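Local coordinates for putative peptide ABC-transport system periplasmic peptide-binding protein (Campylobacter jejuni, PDB 4OEV), which binds nickel(II) ions as the extracytoplasmic solute-binding protein of an ABC-type importer, a member of a family generally associated with peptide transport, at residues E206-K211 against L222-N227; G161-V166 against P190-K195; S290-K295 against K439-F444. One frame throughout, in Å; residues are numbered along the deposited sequence.

Interaction 1 of 3, residues E206-K211 against L222-N227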
loop_
_atom_site.group_PDB
_atom_site.type_symbol
_atom_site.label_atom_id
_atom_site.label_comp_id
_atom_site.label_asym_id
_atom_site.label_seq_id
_atom_site.Cartn_x
_atom_site.Cartn_y
_atom_site.Cartn_z
ATOM N N GLU A 206 1.486 -17.704 17.612
ATOM C CA GLU A 206 2.692 -18.316 17.104
ATOM C C GLU A 206 3.930 -17.606 17.641
ATOM O O GLU A 206 4.997 -18.220 17.791
ATOM C CB GLU A 206 2.670 -18.366 15.572
ATOM C CG GLU A 206 1.626 -19.365 15.086
ATOM C CD GLU A 206 1.887 -19.928 13.712
ATOM O OE1 GLU A 206 3.001 -19.756 13.167
ATOM O OE2 GLU A 206 0.964 -20.572 13.177
ATOM N N LEU A 207 3.808 -16.334 17.978
ATOM C CA LEU A 207 4.886 -15.702 18.720
ATOM C C LEU A 207 5.032 -16.413 20.056
ATOM O O LEU A 207 6.120 -16.854 20.429
ATOM C CB LEU A 207 4.618 -14.215 18.947
ATOM C CG LEU A 207 4.917 -13.338 17.730
ATOM C CD1 LEU A 207 4.311 -11.935 17.884
ATOM C CD2 LEU A 207 6.429 -13.289 17.509
ATOM N N LYS A 208 3.900 -16.574 20.746
ATOM C CA LYS A 208 3.907 -17.167 22.080
ATOM C C LYS A 208 4.408 -18.591 22.116
ATOM O O LYS A 208 5.159 -18.946 23.017
ATOM C CB LYS A 208 2.497 -17.093 22.670
ATOM C CG LYS A 208 2.127 -15.714 23.155
ATOM C CD LYS A 208 2.790 -15.403 24.517
ATOM C CE LYS A 208 2.372 -14.011 25.017
ATOM N NZ LYS A 208 2.850 -13.659 26.391
ATOM N N ASN A 209 4.058 -19.423 21.144
ATOM C CA ASN A 209 4.545 -20.805 21.203
ATOM C C ASN A 209 5.840 -21.038 20.387
ATOM O O ASN A 209 6.229 -22.180 20.137
ATOM C CB ASN A 209 3.438 -21.771 20.769
ATOM C CG ASN A 209 3.053 -21.631 19.313
ATOM O OD1 ASN A 209 3.809 -21.119 18.491
ATOM N ND2 ASN A 209 1.842 -22.066 18.991
ATOM N N GLY A 210 6.494 -19.949 19.986
ATOM C CA GLY A 210 7.804 -20.010 19.349
ATOM C C GLY A 210 7.841 -20.507 17.924
ATOM O O GLY A 210 8.891 -20.933 17.438
ATOM N N LYS A 211 6.703 -20.454 17.244
ATOM C CA LYS A 211 6.648 -20.886 15.844
ATOM C C LYS A 211 7.139 -19.809 14.864
ATOM O O LYS A 211 7.506 -20.108 13.712
ATOM C CB LYS A 211 5.221 -21.297 15.495
ATOM C CG LYS A 211 4.887 -22.738 15.836
ATOM C CD LYS A 211 3.372 -22.943 15.846
ATOM C CE LYS A 211 3.015 -24.410 15.744
ATOM N NZ LYS A 211 2.856 -24.707 14.288
ATOM N N LEU A 222 -2.048 -6.403 21.994
ATOM C CA LEU A 222 -0.698 -6.084 22.494
ATOM C C LEU A 222 -0.561 -6.355 23.985
ATOM O O LEU A 222 0.557 -6.552 24.530
ATOM C CB LEU A 222 -0.359 -4.628 22.221
ATOM C CG LEU A 222 0.140 -4.303 20.813
ATOM C CD1 LEU A 222 0.589 -2.847 20.750
ATOM C CD2 LEU A 222 1.241 -5.288 20.323
ATOM N N ASN A 223 -1.698 -6.382 24.655
ATOM C CA ASN A 223 -1.640 -6.592 26.092
ATOM C C ASN A 223 -0.983 -7.921 26.470
ATOM O O ASN A 223 -0.349 -8.018 27.520
ATOM C CB ASN A 223 -3.046 -6.524 26.725
ATOM C CG ASN A 223 -3.588 -5.106 26.823
ATOM O OD1 ASN A 223 -2.990 -4.157 26.307
ATOM N ND2 ASN A 223 -4.730 -4.953 27.530
ATOM N N ILE A 224 -1.116 -8.955 25.648
ATOM C CA ILE A 224 -0.480 -10.194 26.061
ATOM C C ILE A 224 1.037 -10.220 25.791
ATOM O O ILE A 224 1.673 -11.221 26.117
ATOM C CB ILE A 224 -1.119 -11.426 25.412
ATOM C CG1 ILE A 224 -0.817 -11.456 23.913
ATOM C CG2 ILE A 224 -2.622 -11.435 25.669
ATOM C CD1 ILE A 224 -1.116 -12.801 23.281
ATOM N N PHE A 225 1.599 -9.138 25.220
ATOM C CA PHE A 225 3.070 -9.032 25.018
ATOM C C PHE A 225 3.747 -7.950 25.885
ATOM O O PHE A 225 4.961 -8.022 26.139
ATOM C CB PHE A 225 3.396 -8.760 23.533
ATOM C CG PHE A 225 3.072 -9.916 22.656
ATOM C CD1 PHE A 225 3.867 -11.045 22.660
ATOM C CD2 PHE A 225 1.902 -9.910 21.887
ATOM C CE1 PHE A 225 3.537 -12.147 21.888
ATOM C CE2 PHE A 225 1.569 -11.009 21.105
ATOM C CZ PHE A 225 2.364 -12.125 21.109
ATOM N N LYS A 226 2.983 -6.950 26.339
ATOM C CA LYS A 226 3.572 -5.818 27.073
ATOM C C LYS A 226 4.261 -6.233 28.364
ATOM O O LYS A 226 5.163 -5.536 28.818
ATOM C CB LYS A 226 2.514 -4.776 27.415
ATOM C CG LYS A 226 2.062 -3.885 26.242
ATOM C CD LYS A 226 0.704 -3.224 26.594
ATOM C CE LYS A 226 0.749 -1.696 26.615
ATOM N NZ LYS A 226 -0.158 -1.127 25.536
ATOM N N ASN A 227 3.857 -7.356 28.961
ATOM C CA ASN A 227 4.501 -7.770 30.212
ATOM C C ASN A 227 5.327 -9.061 30.074
ATOM O O ASN A 227 5.659 -9.714 31.069
ATOM C CB ASN A 227 3.456 -7.939 31.329
ATOM C CG ASN A 227 3.984 -7.473 32.644
ATOM O OD1 ASN A 227 4.521 -6.365 32.732
ATOM N ND2 ASN A 227 3.928 -8.336 33.668
#
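The side-chain nitrogen of Lys208 reaches across to the main chain of the other segment: its NZ donates to the carbonyl O of Ile224 at 2.7 Å, approaching almost head-on, with a C=O...N angle of 168°. The same NZ makes a salt bridge with Asp228, just beyond 222-227, so the lysine is held by a main-chain carbonyl and, four residues on, a carboxylate. After a single bend at chi2 (-77°) the lysine runs extended, and its CE methylene passes the ring of Phe225, 3.8 Å from CE1. Lysine and phenylalanine run antiparallel alongside each other, while CD1 of Ile224 stands 4.1 Å from Lys208 CE. On the buried side, Leu207 lies roughly perpendicular to Phe225: Leu207 CB lies 3.8 Å from Phe225 CE1, and Leu207 CD1 the same distance from CZ. Phe231 packs edge-to-face with Phe225, and Val465 of strand 454-467 touches both Leu207 and Phe225, which seats the apolar half of the contact against the sheet and leaves Lys208 and Ile224 towards solvent. At 222-227 the backbone turns tightly, with Leu222 O accepting from the backbone N of both Phe225 and Lys226. Just past Lys208 its helix stops. Asn209 OD1 accepts from Lys211 N in an Asx turn, Lys211 N also donates to Glu206 O at 2.9 Å, and Gly210 N donates to Leu207 O at 3.1 Å; with Gly210 at a phi of 73°, this is a Schellman motif ending helix 200-208.

Interaction 2 of 3, residues G161-V166 against P190-K195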
loop_
_atom_site.group_PDB
_atom_site.type_symbol
_atom_site.label_atom_id
_atom_site.label_comp_id
_atom_site.label_asym_id
_atom_site.label_seq_id
_atom_site.Cartn_x
_atom_site.Cartn_y
_atom_site.Cartn_z
ATOM N N GLY A 161 18.485 -9.431 -5.461
ATOM C CA GLY A 161 18.254 -9.076 -4.052
ATOM C C GLY A 161 19.095 -9.815 -2.991
ATOM O O GLY A 161 19.986 -10.598 -3.345
ATOM N N PRO A 162 18.873 -9.512 -1.679
ATOM C CA PRO A 162 19.675 -10.145 -0.599
ATOM C C PRO A 162 19.378 -11.627 -0.355
ATOM O O PRO A 162 20.149 -12.347 0.295
ATOM C CB PRO A 162 19.304 -9.337 0.650
ATOM C CG PRO A 162 17.858 -8.756 0.337
ATOM C CD PRO A 162 18.008 -8.425 -1.171
ATOM N N TYR A 163 18.267 -12.095 -0.884
ATOM C CA TYR A 163 17.821 -13.441 -0.593
ATOM C C TYR A 163 17.464 -14.241 -1.841
ATOM O O TYR A 163 16.715 -13.770 -2.713
ATOM C CB TYR A 163 16.620 -13.386 0.363
ATOM C CG TYR A 163 17.059 -13.254 1.801
ATOM C CD1 TYR A 163 17.542 -14.366 2.480
ATOM C CD2 TYR A 163 17.010 -12.035 2.481
ATOM C CE1 TYR A 163 17.971 -14.282 3.786
ATOM C CE2 TYR A 163 17.457 -11.946 3.820
ATOM C CZ TYR A 163 17.930 -13.085 4.452
ATOM O OH TYR A 163 18.402 -13.091 5.765
ATOM N N LYS A 164 17.940 -15.477 -1.885
ATOM C CA LYS A 164 17.703 -16.368 -3.014
ATOM C C LYS A 164 16.483 -17.201 -2.689
ATOM O O LYS A 164 16.313 -17.615 -1.531
ATOM C CB LYS A 164 18.937 -17.273 -3.297
ATOM C CG LYS A 164 20.180 -16.563 -3.800
ATOM C CD LYS A 164 21.345 -17.570 -4.066
ATOM C CE LYS A 164 22.496 -16.931 -4.853
ATOM N NZ LYS A 164 23.590 -17.895 -5.249
ATOM N N PHE A 165 15.613 -17.400 -3.686
ATOM C CA PHE A 165 14.401 -18.220 -3.526
ATOM C C PHE A 165 14.774 -19.697 -3.354
ATOM O O PHE A 165 15.568 -20.230 -4.134
ATOM C CB PHE A 165 13.455 -18.042 -4.737
ATOM C CG PHE A 165 12.275 -18.981 -4.734
ATOM C CD1 PHE A 165 11.113 -18.658 -4.046
ATOM C CD2 PHE A 165 12.324 -20.186 -5.424
ATOM C CE1 PHE A 165 10.030 -19.527 -4.045
ATOM C CE2 PHE A 165 11.244 -21.058 -5.422
ATOM C CZ PHE A 165 10.108 -20.732 -4.728
ATOM N N VAL A 166 14.212 -20.354 -2.340
ATOM C CA VAL A 166 14.424 -21.793 -2.118
ATOM C C VAL A 166 13.204 -22.664 -2.439
ATOM O O VAL A 166 13.275 -23.559 -3.267
ATOM C CB VAL A 166 14.835 -22.101 -0.673
ATOM C CG1 VAL A 166 14.999 -23.586 -0.521
ATOM C CG2 VAL A 166 16.119 -21.386 -0.321
ATOM N N PRO A 190 21.434 -16.643 7.455
ATOM C CA PRO A 190 21.491 -17.444 6.227
ATOM C C PRO A 190 20.111 -17.933 5.777
ATOM O O PRO A 190 19.878 -18.053 4.580
ATOM C CB PRO A 190 22.407 -18.612 6.607
ATOM C CG PRO A 190 22.366 -18.679 8.063
ATOM C CD PRO A 190 22.164 -17.283 8.559
ATOM N N ARG A 191 19.222 -18.232 6.716
ATOM C CA ARG A 191 17.929 -18.798 6.355
ATOM C C ARG A 191 16.770 -17.885 6.761
ATOM O O ARG A 191 16.698 -17.428 7.909
ATOM C CB ARG A 191 17.802 -20.173 7.015
ATOM C CG ARG A 191 16.719 -21.066 6.463
ATOM C CD ARG A 191 17.102 -22.558 6.594
ATOM N NE ARG A 191 15.951 -23.393 6.249
ATOM C CZ ARG A 191 15.064 -23.847 7.129
ATOM N NH1 ARG A 191 14.033 -24.583 6.725
ATOM N NH2 ARG A 191 15.207 -23.568 8.417
ATOM N N LEU A 192 15.847 -17.641 5.825
ATOM C CA LEU A 192 14.708 -16.756 6.064
ATOM C C LEU A 192 13.406 -17.332 5.526
ATOM O O LEU A 192 13.310 -17.707 4.367
ATOM C CB LEU A 192 14.954 -15.367 5.450
ATOM C CG LEU A 192 13.763 -14.394 5.407
ATOM C CD1 LEU A 192 13.237 -14.045 6.815
ATOM C CD2 LEU A 192 14.106 -13.135 4.627
ATOM N N ILE A 193 12.384 -17.342 6.378
ATOM C CA ILE A 193 11.071 -17.865 6.021
ATOM C C ILE A 193 9.955 -16.842 6.287
ATOM O O ILE A 193 9.852 -16.303 7.373
ATOM C CB ILE A 193 10.797 -19.171 6.795
ATOM C CG1 ILE A 193 11.798 -20.245 6.336
ATOM C CG2 ILE A 193 9.411 -19.637 6.585
ATOM C CD1 ILE A 193 11.621 -21.608 7.021
ATOM N N ILE A 194 9.180 -16.534 5.248
ATOM C CA ILE A 194 8.048 -15.626 5.325
ATOM C C ILE A 194 6.765 -16.440 5.367
ATOM O O ILE A 194 6.347 -17.057 4.383
ATOM C CB ILE A 194 8.015 -14.644 4.136
ATOM C CG1 ILE A 194 9.372 -13.951 3.989
ATOM C CG2 ILE A 194 6.761 -13.669 4.239
ATOM C CD1 ILE A 194 9.728 -13.026 5.123
ATOM N N LYS A 195 6.140 -16.439 6.530
ATOM C CA LYS A 195 4.974 -17.254 6.760
ATOM C C LYS A 195 3.706 -16.432 6.538
ATOM O O LYS A 195 3.593 -15.273 6.977
ATOM C CB LYS A 195 5.030 -17.833 8.179
ATOM C CG LYS A 195 4.066 -18.946 8.431
ATOM C CD LYS A 195 4.376 -19.657 9.763
ATOM C CE LYS A 195 3.296 -20.662 10.037
ATOM N NZ LYS A 195 3.576 -21.471 11.244
#
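A chi1 of 170° and a chi2 of 62° carry Leu192 CD2 outward, anti to CA, onto the ring of Tyr163, whose own CG lies anti to its carbonyl carbon. That methyl sits over one face of the phenol ring as a CH-pi contact, 3.7 Å from the Tyr163 ring centroid and only 13° off the ring normal. Its shortest approach is to Tyr163 CE2, at 3.6 Å. Leu192 CB lies on the same side of the ring, out at the rim, 3.6 Å from Tyr163 CE1, so the leucine, set roughly perpendicular to the tyrosine, follows this face from its centre to its edge. Pro190 O stands farther off, near the ring plane at its edge, 4.3 Å from Tyr163 CE1. The two strands are not direct neighbours: in a four-stranded mixed sheet, strand 173-178 runs between 163-169 and 191-196, antiparallel to both, and the contact reaches over this intervening strand, with the CA atoms of Tyr163 and Leu192 8.1 Å apart. Phe176 of that strand touches Tyr163, and Leu32 of helix 30-33 packs on both Tyr163 and Leu192, so this face of the sheet is buried. The polar end of the tyrosine is used as well: Tyr163 OH is hydrogen-bonded to Thr189 O, which ties the ring to the chain just ahead of Pro190 and restrains its position. The Tyr163 side chain lies about 9 Å from that of Asn31, a magnesium-binding residue in another structure of this protein.

Interaction 3 of 3, residues S290-K295 against K439-F444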
loop_
_atom_site.group_PDB
_atom_site.type_symbol
_atom_site.label_atom_id
_atom_site.label_comp_id
_atom_site.label_asym_id
_atom_site.label_seq_id
_atom_site.Cartn_x
_atom_site.Cartn_y
_atom_site.Cartn_z
ATOM N N SER A 290 2.487 13.184 3.963
ATOM C CA SER A 290 3.251 13.616 2.776
ATOM C C SER A 290 3.698 15.074 2.782
ATOM O O SER A 290 3.059 15.915 3.424
ATOM C CB SER A 290 2.401 13.405 1.540
ATOM O OG SER A 290 3.111 13.874 0.401
ATOM N N TRP A 291 4.777 15.388 2.042
ATOM C CA TRP A 291 5.141 16.781 1.812
ATOM C C TRP A 291 4.012 17.484 1.044
ATOM O O TRP A 291 3.845 18.717 1.129
ATOM C CB TRP A 291 6.476 16.892 1.054
ATOM C CG TRP A 291 6.558 16.068 -0.204
ATOM C CD1 TRP A 291 7.146 14.851 -0.337
ATOM C CD2 TRP A 291 6.047 16.414 -1.508
ATOM N NE1 TRP A 291 7.026 14.409 -1.628
ATOM C CE2 TRP A 291 6.365 15.356 -2.369
ATOM C CE3 TRP A 291 5.357 17.519 -2.026
ATOM C CZ2 TRP A 291 6.020 15.366 -3.718
ATOM C CZ3 TRP A 291 4.992 17.512 -3.368
ATOM C CH2 TRP A 291 5.324 16.448 -4.189
ATOM N N ALA A 292 3.245 16.684 0.315
ATOM C CA ALA A 292 2.126 17.155 -0.498
ATOM C C ALA A 292 0.919 17.627 0.332
ATOM O O ALA A 292 -0.023 18.177 -0.219
ATOM C CB ALA A 292 1.684 16.040 -1.434
ATOM N N ASN A 293 0.934 17.393 1.643
ATOM C CA ASN A 293 -0.199 17.767 2.493
ATOM C C ASN A 293 -0.392 19.287 2.468
ATOM O O ASN A 293 0.537 20.062 2.733
ATOM C CB ASN A 293 0.016 17.221 3.929
ATOM C CG ASN A 293 -1.165 17.488 4.875
ATOM O OD1 ASN A 293 -2.159 18.091 4.490
ATOM N ND2 ASN A 293 -1.061 16.996 6.119
ATOM N N SER A 294 -1.616 19.713 2.165
ATOM C CA SER A 294 -1.902 21.149 2.106
ATOM C C SER A 294 -1.993 21.784 3.502
ATOM O O SER A 294 -1.870 23.015 3.674
ATOM C CB SER A 294 -3.190 21.362 1.327
ATOM O OG SER A 294 -4.244 20.617 1.923
ATOM N N LYS A 295 -2.221 20.942 4.502
ATOM C CA LYS A 295 -2.241 21.356 5.908
ATOM C C LYS A 295 -3.300 22.403 6.258
ATOM O O LYS A 295 -3.590 22.608 7.434
ATOM C CB LYS A 295 -0.860 21.872 6.324
ATOM C CG LYS A 295 0.168 20.771 6.494
ATOM C CD LYS A 295 1.495 21.289 7.043
ATOM C CE LYS A 295 2.315 20.131 7.579
ATOM N NZ LYS A 295 2.582 19.115 6.509
ATOM N N LYS A 439 0.667 22.704 -5.082
ATOM C CA LYS A 439 -0.554 23.415 -5.464
ATOM C C LYS A 439 -1.603 22.462 -6.011
ATOM O O LYS A 439 -2.766 22.526 -5.626
ATOM C CB LYS A 439 -0.254 24.492 -6.498
ATOM C CG LYS A 439 -1.455 25.308 -6.918
ATOM C CD LYS A 439 -1.224 25.921 -8.321
ATOM C CE LYS A 439 -2.531 26.474 -8.948
ATOM N NZ LYS A 439 -3.728 25.543 -8.949
ATOM N N TYR A 440 -1.194 21.588 -6.910
ATOM C CA TYR A 440 -2.096 20.628 -7.525
ATOM C C TYR A 440 -2.598 19.577 -6.514
ATOM O O TYR A 440 -3.776 19.166 -6.533
ATOM C CB TYR A 440 -1.381 19.983 -8.693
ATOM C CG TYR A 440 -1.074 20.980 -9.805
ATOM C CD1 TYR A 440 -1.985 21.987 -10.149
ATOM C CD2 TYR A 440 0.116 20.912 -10.505
ATOM C CE1 TYR A 440 -1.713 22.894 -11.195
ATOM C CE2 TYR A 440 0.405 21.815 -11.536
ATOM C CZ TYR A 440 -0.510 22.787 -11.874
ATOM O OH TYR A 440 -0.199 23.655 -12.885
ATOM N N TYR A 441 -1.704 19.143 -5.626
ATOM C CA TYR A 441 -2.127 18.229 -4.557
ATOM C C TYR A 441 -3.102 18.963 -3.650
ATOM O O TYR A 441 -4.053 18.366 -3.194
ATOM C CB TYR A 441 -0.899 17.694 -3.768
ATOM C CG TYR A 441 -0.221 16.646 -4.583
ATOM C CD1 TYR A 441 -0.965 15.589 -5.090
ATOM C CD2 TYR A 441 1.120 16.755 -4.951
ATOM C CE1 TYR A 441 -0.401 14.642 -5.880
ATOM C CE2 TYR A 441 1.699 15.809 -5.757
ATOM C CZ TYR A 441 0.931 14.744 -6.205
ATOM O OH TYR A 441 1.451 13.775 -7.004
ATOM N N LYS A 442 -2.926 20.281 -3.441
ATOM C CA LYS A 442 -3.962 20.995 -2.692
ATOM C C LYS A 442 -5.313 20.970 -3.428
ATOM O O LYS A 442 -6.353 20.689 -2.815
ATOM C CB LYS A 442 -3.535 22.435 -2.406
ATOM C CG LYS A 442 -4.583 23.242 -1.644
ATOM C CD LYS A 442 -4.275 24.731 -1.713
ATOM C CE LYS A 442 -5.017 25.533 -0.659
ATOM N NZ LYS A 442 -6.478 25.730 -0.976
ATOM N N ASP A 443 -5.311 21.183 -4.747
ATOM C CA ASP A 443 -6.538 21.062 -5.550
ATOM C C ASP A 443 -7.167 19.668 -5.386
ATOM O O ASP A 443 -8.375 19.516 -5.193
ATOM C CB ASP A 443 -6.239 21.309 -7.039
ATOM C CG ASP A 443 -5.914 22.763 -7.339
ATOM O OD1 ASP A 443 -6.295 23.634 -6.541
ATOM O OD2 ASP A 443 -5.257 23.040 -8.373
ATOM N N PHE A 444 -6.324 18.655 -5.441
ATOM C CA PHE A 444 -6.759 17.303 -5.261
ATOM C C PHE A 444 -7.461 17.079 -3.890
ATOM O O PHE A 444 -8.588 16.534 -3.817
ATOM C CB PHE A 444 -5.534 16.389 -5.423
ATOM C CG PHE A 444 -5.745 14.983 -4.899
ATOM C CD1 PHE A 444 -6.688 14.168 -5.464
ATOM C CD2 PHE A 444 -4.981 14.490 -3.853
ATOM C CE1 PHE A 444 -6.893 12.882 -5.013
ATOM C CE2 PHE A 444 -5.174 13.210 -3.386
ATOM C CZ PHE A 444 -6.135 12.393 -3.959
#
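A type I beta turn from Ser290 to Asn293 docks on one side of helix 434-450, with Ala292 and Trp291 against Tyr441 and the following Ser294 against Lys442. Ala292 points its methyl at the phenol: CB is 3.6 Å from Tyr441 CD2 and 3.7 Å from CG, approaching the ring obliquely. The carbonyl of the same residue also comes close, with Ala292 O 3.7 Å from Tyr441 CB. Farther out along the ring, Trp291 CH2 meets Tyr441 CE2 at 4.0 Å, the six-membered ring of Trp291 and the Tyr441 ring having their planes at 78° to each other. Trp291 holds its CG between the backbone N and the carbonyl carbon (chi1 51°), a torsion that swings the indole round to the helix. Pro390 touches Trp291, Ala292 and Tyr441 together, closing the apolar cluster. One residue beyond the turn, Ser294 CB lies 3.8 Å from CG of Lys442; only the aliphatic base of the lysine takes part, its NZ being directed to a salt bridge with Asp446. Besides the Asn293 N to Ser290 O bond that closes the turn, side chains bond to the loop's own backbone. Ser290 OG accepts from Ala292 N at 2.8 Å in an ST turn, and Asn293 OD1, which also bonds His285, receives Lys295 N in an Asx turn at 2.9 Å, the donor lying well above the amide carbonyl plane.

Overall arrangement
Interactions 1 and 2 are directly joined. Strand 191-196 is followed in the chain by helix 200-208, and a salt bridge between Lys195 NZ and Glu206 OE1 (2.6 Å) connects the segments 190-195 and 206-211, although the centres of the two contacts are about 24 Å apart. Interaction 3 stands alone: its centre is about 40 Å from that of interaction 1 and about 39 Å from that of interaction 2, with nearest atoms about 23 and 25 Å away, and it lies across the chain's centre from interaction 2. None of the three supplies a ligand to the nickel ion, which is bound by His26, His480 and His481 beside the oxalate.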